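Local coordinates for protein plu4264 (Photorhabdus luminescens subsp. laumondii, PDB 4MV2) that is of unknown function but has a cupin fold and binds a nickel ion, which suggests a metal-dependent enzyme or binding protein, at residues 37-42 against 102-107; 66-71 against 91-96. All coordinates share one frame; numbering follows the deposited sequence. Where two conformers were deposited one is given.

Interaction 1 of 2, residues 37-42 against 102-107; sequences AWCIVR and FYTIWW
Phe102 and Cys39 face each other in a hydrogen-bonded antiparallel pair, and the Phe102 ring lies against the cysteine. The ring leaves CB with chi1 at 67°, CG between the backbone N and the carbonyl carbon. From there CD1 passes the Cys39 carbonyl. CE1 and CZ lie beneath Cys39 CB, which makes a CH-pi contact 3.7 Å from the ring centroid. CZ and CE2 also approach Cys39 SG, an oblique sulfur-aromatic contact. At the ring edge, near its plane, Val41 CG2 sits 4.0 Å from Phe102 CE1. This face belongs to the inside of the cupin beta-barrel. Here Thr104 OG1 hydrogen-bonds Glu56, a nickel ligand, so Thr104 is a second-shell residue. Thr104 CG2 packs against Cys39 SG at 4.0 Å. On the other face of the sheet, Tyr103 turns its ring back over the neighbouring strand. Ala37 O lies over the ring centre, and Trp38 CB is 3.8 Å from Tyr103 CE1. The Trp38 and Tyr103 side chains cross at about a right angle. Trp38 NE1 hydrogen-bonds His101 ND1. Four backbone bonds join the strands; Cys39 N to Phe102 O is 2.8 Å.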
loop_
_atom_site.group_PDB
_atom_site.type_symbol
_atom_site.label_atom_id
_atom_site.label_comp_id
_atom_site.label_asym_id
_atom_site.label_seq_id
_atom_site.Cartn_x
_atom_site.Cartn_y
_atom_site.Cartn_z
ATOM N N ALA A 37 2.300 -6.729 2.643
ATOM C CA ALA A 37 2.864 -6.752 3.988
ATOM C C ALA A 37 3.454 -5.410 4.354
ATOM O O ALA A 37 4.081 -4.750 3.547
ATOM C CB ALA A 37 3.922 -7.806 4.115
ATOM N N TRP A 38 3.265 -5.049 5.613
ATOM C CA TRP A 38 4.014 -3.941 6.214
ATOM C C TRP A 38 5.343 -4.523 6.708
ATOM O O TRP A 38 5.353 -5.459 7.510
ATOM C CB TRP A 38 3.257 -3.336 7.405
ATOM C CG TRP A 38 3.857 -2.069 7.963
ATOM C CD1 TRP A 38 5.103 -1.911 8.543
ATOM C CD2 TRP A 38 3.239 -0.790 8.006
ATOM N NE1 TRP A 38 5.263 -0.615 8.941
ATOM C CE2 TRP A 38 4.146 0.096 8.609
ATOM C CE3 TRP A 38 1.998 -0.309 7.583
ATOM C CZ2 TRP A 38 3.846 1.428 8.824
ATOM C CZ3 TRP A 38 1.696 1.000 7.774
ATOM C CH2 TRP A 38 2.610 1.870 8.405
ATOM N N CYS A 39 6.454 -3.930 6.275
ATOM C CA CYS A 39 7.782 -4.450 6.568
ATOM C C CYS A 39 8.642 -3.390 7.235
ATOM O O CYS A 39 8.601 -2.212 6.885
ATOM C CB CYS A 39 8.460 -4.832 5.260
ATOM S SG CYS A 39 7.612 -6.153 4.353
ATOM N N ILE A 40 9.437 -3.852 8.181
ATOM C CA ILE A 40 10.409 -3.011 8.869
ATOM C C ILE A 40 11.761 -3.655 8.791
ATOM O O ILE A 40 11.962 -4.811 9.197
ATOM C CB ILE A 40 10.074 -2.755 10.361
ATOM C CG1 ILE A 40 8.681 -2.179 10.539
ATOM C CG2 ILE A 40 11.138 -1.803 10.932
ATOM C CD1 ILE A 40 8.254 -2.086 12.005
ATOM N N VAL A 41 12.694 -2.904 8.219
ATOM C CA VAL A 41 14.118 -3.278 8.238
ATOM C C VAL A 41 14.729 -2.517 9.401
ATOM O O VAL A 41 14.754 -1.288 9.408
ATOM C CB VAL A 41 14.830 -3.030 6.903
ATOM C CG1 VAL A 41 16.295 -3.505 7.000
ATOM C CG2 VAL A 41 14.126 -3.747 5.753
ATOM N N ARG A 42 15.196 -3.253 10.395
ATOM C CA ARG A 42 15.645 -2.662 11.652
ATOM C C ARG A 42 16.947 -1.892 11.438
ATOM O O ARG A 42 17.653 -2.096 10.452
ATOM C CB ARG A 42 15.792 -3.769 12.686
ATOM C CG ARG A 42 14.475 -4.459 13.007
ATOM C CD ARG A 42 13.457 -3.505 13.580
ATOM N NE ARG A 42 12.202 -4.171 13.920
ATOM C CZ ARG A 42 11.153 -3.554 14.421
ATOM N NH1 ARG A 42 11.183 -2.247 14.630
ATOM N NH2 ARG A 42 10.042 -4.245 14.702
ATOM N N PHE A 102 8.322 0.055 5.028
ATOM C CA PHE A 102 7.729 0.105 3.685
ATOM C C PHE A 102 6.603 -0.904 3.626
ATOM O O PHE A 102 6.582 -1.859 4.401
ATOM C CB PHE A 102 8.797 -0.157 2.590
ATOM C CG PHE A 102 9.378 -1.539 2.577
ATOM C CD1 PHE A 102 10.408 -1.891 3.422
ATOM C CD2 PHE A 102 8.956 -2.466 1.633
ATOM C CE1 PHE A 102 10.964 -3.149 3.361
ATOM C CE2 PHE A 102 9.502 -3.699 1.599
ATOM C CZ PHE A 102 10.519 -4.032 2.461
ATOM N N TYR A 103 5.674 -0.701 2.694
ATOM C CA TYR A 103 4.619 -1.652 2.409
ATOM C C TYR A 103 4.930 -2.278 1.073
ATOM O O TYR A 103 5.253 -1.590 0.132
ATOM C CB TYR A 103 3.220 -0.965 2.409
ATOM C CG TYR A 103 2.132 -1.939 2.779
ATOM C CD1 TYR A 103 1.768 -2.124 4.084
ATOM C CD2 TYR A 103 1.516 -2.750 1.825
ATOM C CE1 TYR A 103 0.824 -3.091 4.480
ATOM C CE2 TYR A 103 0.591 -3.701 2.185
ATOM C CZ TYR A 103 0.271 -3.900 3.512
ATOM O OH TYR A 103 -0.624 -4.878 3.822
ATOM N N THR A 104 4.844 -3.594 1.001
ATOM C CA THR A 104 4.990 -4.292 -0.277
ATOM C C THR A 104 3.642 -4.870 -0.681
ATOM O O THR A 104 2.886 -5.362 0.132
ATOM C CB THR A 104 6.058 -5.372 -0.269
ATOM O OG1 THR A 104 6.028 -5.980 -1.539
ATOM C CG2 THR A 104 5.871 -6.401 0.815
ATOM N N ILE A 105 3.352 -4.745 -1.964
ATOM C CA ILE A 105 2.198 -5.344 -2.606
ATOM C C ILE A 105 2.717 -6.187 -3.759
ATOM O O ILE A 105 3.474 -5.712 -4.570
ATOM C CB ILE A 105 1.203 -4.274 -3.113
ATOM C CG1 ILE A 105 0.691 -3.437 -1.938
ATOM C CG2 ILE A 105 0.064 -4.934 -3.883
ATOM C CD1 ILE A 105 -0.168 -2.277 -2.345
ATOM N N TRP A 106 2.272 -7.437 -3.839
ATOM C CA TRP A 106 2.717 -8.358 -4.890
ATOM C C TRP A 106 1.510 -9.025 -5.533
ATOM O O TRP A 106 0.463 -9.170 -4.912
ATOM C CB TRP A 106 3.713 -9.379 -4.333
ATOM C CG TRP A 106 3.178 -10.331 -3.327
ATOM C CD1 TRP A 106 2.625 -11.542 -3.575
ATOM C CD2 TRP A 106 3.190 -10.186 -1.903
ATOM N NE1 TRP A 106 2.268 -12.147 -2.421
ATOM C CE2 TRP A 106 2.623 -11.349 -1.370
ATOM C CE3 TRP A 106 3.638 -9.195 -1.032
ATOM C CZ2 TRP A 106 2.473 -11.549 -0.013
ATOM C CZ3 TRP A 106 3.484 -9.395 0.312
ATOM C CH2 TRP A 106 2.902 -10.567 0.811
ATOM N N TRP A 107 1.660 -9.415 -6.788
ATOM C CA TRP A 107 0.531 -9.950 -7.556
ATOM C C TRP A 107 1.052 -10.692 -8.761
ATOM O O TRP A 107 2.186 -10.503 -9.188
ATOM C CB TRP A 107 -0.466 -8.845 -7.986
ATOM C CG TRP A 107 0.097 -7.860 -8.965
ATOM C CD1 TRP A 107 -0.070 -7.868 -10.326
ATOM C CD2 TRP A 107 0.923 -6.704 -8.669
ATOM N NE1 TRP A 107 0.586 -6.822 -10.886
ATOM C CE2 TRP A 107 1.201 -6.079 -9.904
ATOM C CE3 TRP A 107 1.474 -6.159 -7.493
ATOM C CZ2 TRP A 107 2.013 -4.944 -10.004
ATOM C CZ3 TRP A 107 2.259 -5.014 -7.603
ATOM C CH2 TRP A 107 2.535 -4.439 -8.839
#

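Interaction 2 of 2, residues 66-71 against 91-96; sequences IIRIND and HVINNN
The extended start of Arg68, CG anti to the backbone N (chi1 -178°), and the chi1 of 74° at His91 set these two side chains alongside each other, pointing the same way. Arg68 CD then lies 4.0 Å from His91 CE1. The guanidinium and imidazole planes are almost perpendicular, 86° apart. A bend at chi3 of Arg68 brings its guanidinium over Ile93. Ile93 CD1 sits over the centre of one face, 3.9 Å from Arg68 CZ. The charge itself is paired with Asp73 through Arg68 NE. A water bridges the strands: it donates to Arg68 O at 2.9 Å and also hydrogen-bonds His91 ND1. On the same face Ile66 CB and Ile93 CB meet at 4.1 Å. On the other face Ile67 CD1 rests against both methyls of Val92, 3.8 Å from Val92 CG2. Val92 continues inward to Phe100 and Phe102. Four backbone bonds hold the pair; His91 N to Arg68 O is the longest at 3.2 Å. At the end of the strand, Asn94 OD1 accepts a hydrogen bond from Asn96 N in an Asx turn. The pair is part of the smaller antiparallel sheet of the cupin beta-barrel, with Ile67 and Val92 on its inward face.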
loop_
_atom_site.group_PDB
_atom_site.type_symbol
_atom_site.label_atom_id
_atom_site.label_comp_id
_atom_site.label_asym_id
_atom_site.label_seq_id
_atom_site.Cartn_x
_atom_site.Cartn_y
_atom_site.Cartn_z
ATOM N N ILE A 66 18.592 1.878 1.213
ATOM C CA ILE A 66 18.986 1.611 -0.163
ATOM C C ILE A 66 18.237 0.383 -0.643
ATOM O O ILE A 66 18.300 -0.647 0.007
ATOM C CB ILE A 66 20.480 1.327 -0.252
ATOM C CG1 ILE A 66 21.262 2.550 0.208
ATOM C CG2 ILE A 66 20.870 0.965 -1.668
ATOM C CD1 ILE A 66 22.730 2.244 0.427
ATOM N N ILE A 67 17.562 0.490 -1.781
ATOM C CA ILE A 67 16.992 -0.697 -2.404
ATOM C C ILE A 67 17.992 -1.116 -3.473
ATOM O O ILE A 67 18.219 -0.385 -4.425
ATOM C CB ILE A 67 15.607 -0.480 -3.023
ATOM C CG1 ILE A 67 14.687 0.329 -2.102
ATOM C CG2 ILE A 67 15.013 -1.817 -3.385
ATOM C CD1 ILE A 67 14.397 -0.319 -0.792
ATOM N N ARG A 68 18.588 -2.294 -3.319
ATOM C CA ARG A 68 19.520 -2.813 -4.308
ATOM C C ARG A 68 18.760 -3.770 -5.195
ATOM O O ARG A 68 18.231 -4.769 -4.720
ATOM C CB ARG A 68 20.671 -3.533 -3.608
ATOM C CG ARG A 68 21.716 -4.066 -4.600
ATOM C CD ARG A 68 23.025 -4.408 -3.946
ATOM N NE ARG A 68 23.698 -3.193 -3.489
ATOM C CZ ARG A 68 24.770 -3.174 -2.706
ATOM N NH1 ARG A 68 25.279 -4.295 -2.219
ATOM N NH2 ARG A 68 25.304 -2.013 -2.360
ATOM N N ILE A 69 18.712 -3.444 -6.479
ATOM C CA ILE A 69 17.982 -4.227 -7.473
ATOM C C ILE A 69 18.985 -4.600 -8.555
ATOM O O ILE A 69 19.484 -3.740 -9.274
ATOM C CB ILE A 69 16.783 -3.438 -8.066
ATOM C CG1 ILE A 69 15.833 -3.002 -6.946
ATOM C CG2 ILE A 69 16.055 -4.272 -9.127
ATOM C CD1 ILE A 69 14.716 -2.107 -7.409
ATOM N N ASN A 70 19.302 -5.886 -8.629
ATOM C CA ASN A 70 20.349 -6.367 -9.517
ATOM C C ASN A 70 21.574 -5.493 -9.412
ATOM O O ASN A 70 22.090 -4.980 -10.425
ATOM C CB ASN A 70 19.871 -6.395 -10.962
ATOM C CG ASN A 70 18.752 -7.389 -11.182
ATOM O OD1 ASN A 70 18.633 -8.389 -10.473
ATOM N ND2 ASN A 70 17.928 -7.122 -12.180
ATOM N N ASP A 71 22.088 -5.318 -8.214
ATOM C CA ASP A 71 23.333 -4.511 -8.115
ATOM C C ASP A 71 23.295 -3.023 -8.656
ATOM O O ASP A 71 24.343 -2.420 -8.937
ATOM C CB ASP A 71 24.479 -5.272 -8.774
ATOM C CG ASP A 71 24.740 -6.614 -8.114
ATOM O OD1 ASP A 71 24.885 -6.642 -6.863
ATOM O OD2 ASP A 71 24.785 -7.625 -8.852
ATOM N N HIS A 91 16.969 -6.657 -2.485
ATOM C CA HIS A 91 16.895 -6.554 -1.022
ATOM C C HIS A 91 17.032 -5.083 -0.559
ATOM O O HIS A 91 17.271 -4.164 -1.370
ATOM C CB HIS A 91 17.930 -7.486 -0.348
ATOM C CG HIS A 91 19.362 -7.038 -0.415
ATOM N ND1 HIS A 91 20.165 -7.218 -1.529
ATOM C CD2 HIS A 91 20.157 -6.495 0.537
ATOM C CE1 HIS A 91 21.387 -6.807 -1.254
ATOM N NE2 HIS A 91 21.404 -6.338 -0.018
ATOM N N VAL A 92 16.852 -4.894 0.739
ATOM C CA VAL A 92 16.777 -3.586 1.354
ATOM C C VAL A 92 17.906 -3.452 2.364
ATOM O O VAL A 92 18.129 -4.347 3.168
ATOM C CB VAL A 92 15.430 -3.410 2.052
ATOM C CG1 VAL A 92 15.289 -2.004 2.615
ATOM C CG2 VAL A 92 14.281 -3.684 1.059
ATOM N N ILE A 93 18.622 -2.335 2.288
ATOM C CA ILE A 93 19.769 -2.062 3.159
ATOM C C ILE A 93 19.470 -0.853 3.984
ATOM O O ILE A 93 19.268 0.236 3.452
ATOM C CB ILE A 93 21.060 -1.804 2.320
ATOM C CG1 ILE A 93 21.390 -3.023 1.461
ATOM C CG2 ILE A 93 22.229 -1.402 3.244
ATOM C CD1 ILE A 93 22.310 -2.688 0.286
ATOM N N ASN A 94 19.414 -1.036 5.303
ATOM C CA ASN A 94 19.194 0.080 6.211
ATOM C C ASN A 94 20.440 0.343 7.035
ATOM O O ASN A 94 20.644 -0.304 8.066
ATOM C CB ASN A 94 18.023 -0.159 7.166
ATOM C CG ASN A 94 17.722 1.051 8.057
ATOM O OD1 ASN A 94 18.292 2.123 7.907
ATOM N ND2 ASN A 94 16.855 0.844 9.036
ATOM N N ASN A 95 21.253 1.293 6.588
ATOM C CA ASN A 95 22.505 1.621 7.278
ATOM C C ASN A 95 22.303 2.632 8.416
ATOM O O ASN A 95 23.252 3.011 9.090
ATOM C CB ASN A 95 23.546 2.207 6.316
ATOM C CG ASN A 95 24.053 1.218 5.289
ATOM O OD1 ASN A 95 24.298 1.592 4.136
ATOM N ND2 ASN A 95 24.251 -0.002 5.681
ATOM N N ASN A 96 21.063 3.047 8.643
ATOM C CA ASN A 96 20.752 4.146 9.528
ATOM C C ASN A 96 20.340 3.703 10.912
ATOM O O ASN A 96 20.156 2.531 11.158
ATOM C CB ASN A 96 19.729 5.040 8.845
ATOM C CG ASN A 96 20.173 5.414 7.440
ATOM O OD1 ASN A 96 21.128 6.154 7.282
ATOM N ND2 ASN A 96 19.515 4.868 6.421
HETATM O O HOH W 1 19.676 -7.307 -4.352
#

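Overall arrangement
After the N-terminal strands (5-6, 14-16 and 19-23), strand 35-41 opens interaction 1 and runs into Arg42. The chain then supplies the nickel ligands His50, His52 and Glu56 and reaches strand 64-69. It turns back through 72-77 and 81-84. Strand 90-94, which begins with the fourth ligand His90, returns to pair with 64-69, closing the shorter loop as interaction 2. Strand 100-107 follows and pairs with 35-41, closing the longer loop as interaction 1. The shorter loop thus lies within the longer one. Interaction 1 belongs to the six-stranded sheet and interaction 2 to the four-stranded sheet. Their centres are about 14 Å apart. Val41 CG2 packs on Val92 CG1 between the sheets, and Asn94 ND2 probably hydrogen-bonds Val41 O.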